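Local coordinates for arginine kinase (Cydia pomonella granulosis virus, PDB 6VVG), which probably acts as a viral serine/threonine protein kinase, binding ATP between its two lobes and transferring phosphate to protein substrates, at residues Leu111-Asn114 with Glu115-Lys119. Numbering follows the deposited sequence.
Sequences LRLN and EAACK
With chi1 at 64°, N114 sets CG between its own backbone N and carbonyl carbon, and the amide turns its oxygen back over the first turn of the helix that begins at E115. There OD1 of N114 accepts from the backbone N of A117 at 2.9 Å; the N-H approaches almost end-on to the side-chain carbonyl, with a C=O...donor angle of 167°. This is the N-cap bond: it satisfies an amide at the start of the helix, where no preceding turn supplies a backbone carbonyl. CB of A117 lies 3.4 Å from OD1 of N114, its small methyl beside the capping oxygen, and CB of A116 lies 3.7 Å from that same OD1. One residue further on, the main-chain O of N114 takes the N-H of C118 at 3.0 Å from O to N, so the main chain and side chain of one asparagine engage successive amides. L113 adds an apolar flank before the cap. Its CD2 touches CB of A117 at 3.9 Å, while its CB rests against SG of C118 at 4.0 Å, the thiol being swung beside its own backbone N (chi1 -66°). Both L113 and C118 also pack on I206 of helix 192-208, which ties this entry turn to the neighbouring helix. E115 sends its carboxylate away from the cap to a hydrogen bond with S246. The whole is an asparagine N-cap with a hydrophobic staple between L113 and C118, opening the long helix 115-133, the αE helix of the protein kinase C-lobe.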
ATOM      1  N   LEU A 111      23.998  -3.343 -29.633  1.00 19.95           N
ATOM      2  CA  LEU A 111      23.225  -4.075 -28.640  1.00 20.01           C
ATOM      3  C   LEU A 111      22.203  -4.969 -29.331  1.00 15.90           C
ATOM      4  O   LEU A 111      21.470  -4.523 -30.217  1.00 19.11           O
ATOM      5  CB  LEU A 111      22.518  -3.102 -27.699  1.00 15.32           C
ATOM      6  CG  LEU A 111      23.404  -2.071 -26.999  1.00 19.20           C
ATOM      7  CD1 LEU A 111      22.633  -1.269 -25.968  1.00 21.40           C
ATOM      8  CD2 LEU A 111      24.602  -2.773 -26.349  1.00 27.87           C
ATOM      9  N   ARG A 112      22.155  -6.236 -28.927  1.00 16.04           N
ATOM     10  CA  ARG A 112      21.128  -7.136 -29.429  1.00 14.86           C
ATOM     11  C   ARG A 112      20.755  -8.152 -28.361  1.00 17.47           C
ATOM     12  O   ARG A 112      21.589  -8.553 -27.545  1.00 20.18           O
ATOM     13  CB  ARG A 112      21.576  -7.883 -30.692  1.00 15.78           C
ATOM     14  CG  ARG A 112      22.414  -7.079 -31.670  1.00 38.16           C
ATOM     15  CD  ARG A 112      22.531  -7.815 -33.009  1.00 50.34           C
ATOM     16  NE  ARG A 112      22.677  -9.261 -32.841  1.00 59.29           N
ATOM     17  CZ  ARG A 112      21.691 -10.137 -32.997  1.00 62.56           C
ATOM     18  NH1 ARG A 112      21.919 -11.432 -32.821  1.00 59.12           N
ATOM     19  NH2 ARG A 112      20.477  -9.721 -33.332  1.00 57.43           N
ATOM     20  N   LEU A 113      19.495  -8.587 -28.400  1.00 12.80           N
ATOM     21  CA  LEU A 113      18.977  -9.643 -27.536  1.00 11.04           C
ATOM     22  C   LEU A 113      18.489 -10.780 -28.426  1.00 15.11           C
ATOM     23  O   LEU A 113      17.498 -10.624 -29.149  1.00 15.88           O
ATOM     24  CB  LEU A 113      17.839  -9.127 -26.656  1.00 14.87           C
ATOM     25  CG  LEU A 113      18.146  -8.091 -25.576  1.00 16.97           C
ATOM     26  CD1 LEU A 113      16.844  -7.541 -24.990  1.00 17.81           C
ATOM     27  CD2 LEU A 113      19.008  -8.694 -24.488  1.00 15.56           C
ATOM     28  N   ASN A 114      19.175 -11.921 -28.382  1.00 14.62           N
ATOM     29  CA  ASN A 114      18.715 -13.081 -29.132  1.00 15.79           C
ATOM     30  C   ASN A 114      17.605 -13.792 -28.356  1.00 18.64           C
ATOM     31  O   ASN A 114      17.244 -13.408 -27.239  1.00 18.42           O
ATOM     32  CB  ASN A 114      19.879 -14.022 -29.447  1.00 15.19           C
ATOM     33  CG  ASN A 114      20.519 -14.617 -28.208  1.00 25.50           C
ATOM     34  OD1 ASN A 114      19.972 -14.551 -27.109  1.00 24.25           O
ATOM     35  ND2 ASN A 114      21.695 -15.206 -28.385  1.00 21.80           N
ATOM     36  N   GLU A 115      17.052 -14.848 -28.957  1.00 13.24           N
ATOM     37  CA  GLU A 115      15.910 -15.525 -28.349  1.00 20.40           C
ATOM     38  C   GLU A 115      16.241 -16.024 -26.948  1.00 15.79           C
ATOM     39  O   GLU A 115      15.437 -15.865 -26.023  1.00 14.98           O
ATOM     40  CB  GLU A 115      15.443 -16.685 -29.229  1.00 17.88           C
ATOM     41  CG  GLU A 115      14.357 -17.545 -28.586  1.00 19.90           C
ATOM     42  CD  GLU A 115      13.448 -18.225 -29.601  1.00 15.32           C
ATOM     43  OE1 GLU A 115      13.622 -17.997 -30.819  1.00 13.17           O
ATOM     44  OE2 GLU A 115      12.553 -18.987 -29.177  1.00 13.09           O
ATOM     45  N   ALA A 116      17.416 -16.634 -26.770  1.00 18.79           N
ATOM     46  CA  ALA A 116      17.788 -17.151 -25.456  1.00 17.21           C
ATOM     47  C   ALA A 116      17.821 -16.039 -24.416  1.00 13.85           C
ATOM     48  O   ALA A 116      17.359 -16.222 -23.282  1.00 11.97           O
ATOM     49  CB  ALA A 116      19.143 -17.852 -25.535  1.00 20.73           C
ATOM     50  N   ALA A 117      18.353 -14.872 -24.784  1.00 15.21           N
ATOM     51  CA  ALA A 117      18.395 -13.755 -23.846  1.00 11.33           C
ATOM     52  C   ALA A 117      16.991 -13.288 -23.488  1.00 13.19           C
ATOM     53  O   ALA A 117      16.720 -12.934 -22.334  1.00 12.73           O
ATOM     54  CB  ALA A 117      19.208 -12.602 -24.433  1.00 13.07           C
ATOM     55  N   CYS A 118      16.086 -13.270 -24.468  1.00 12.20           N
ATOM     56  CA  CYS A 118      14.710 -12.870 -24.194  1.00 14.18           C
ATOM     57  C   CYS A 118      14.021 -13.878 -23.282  1.00 12.12           C
ATOM     58  O   CYS A 118      13.301 -13.493 -22.356  1.00 11.95           O
ATOM     59  CB  CYS A 118      13.941 -12.713 -25.505  1.00 10.78           C
ATOM     60  SG  CYS A 118      14.524 -11.371 -26.563  1.00 11.30           S
ATOM     61  N   LYS A 119      14.233 -15.173 -23.528  1.00 16.06           N
ATOM     62  CA  LYS A 119      13.652 -16.201 -22.672  1.00 17.75           C
ATOM     63  C   LYS A 119      14.055 -15.989 -21.220  1.00 16.13           C
ATOM     64  O   LYS A 119      13.208 -15.964 -20.323  1.00  7.86           O
ATOM     65  CB  LYS A 119      14.092 -17.579 -23.161  1.00 10.18           C
ATOM     66  CG  LYS A 119      13.546 -18.745 -22.357  1.00 14.98           C
ATOM     67  CD  LYS A 119      13.911 -20.080 -23.009  1.00 17.87           C
ATOM     68  CE  LYS A 119      13.538 -21.251 -22.108  1.00 22.53           C
ATOM     69  NZ  LYS A 119      13.897 -22.566 -22.705  1.00 27.78           N
TER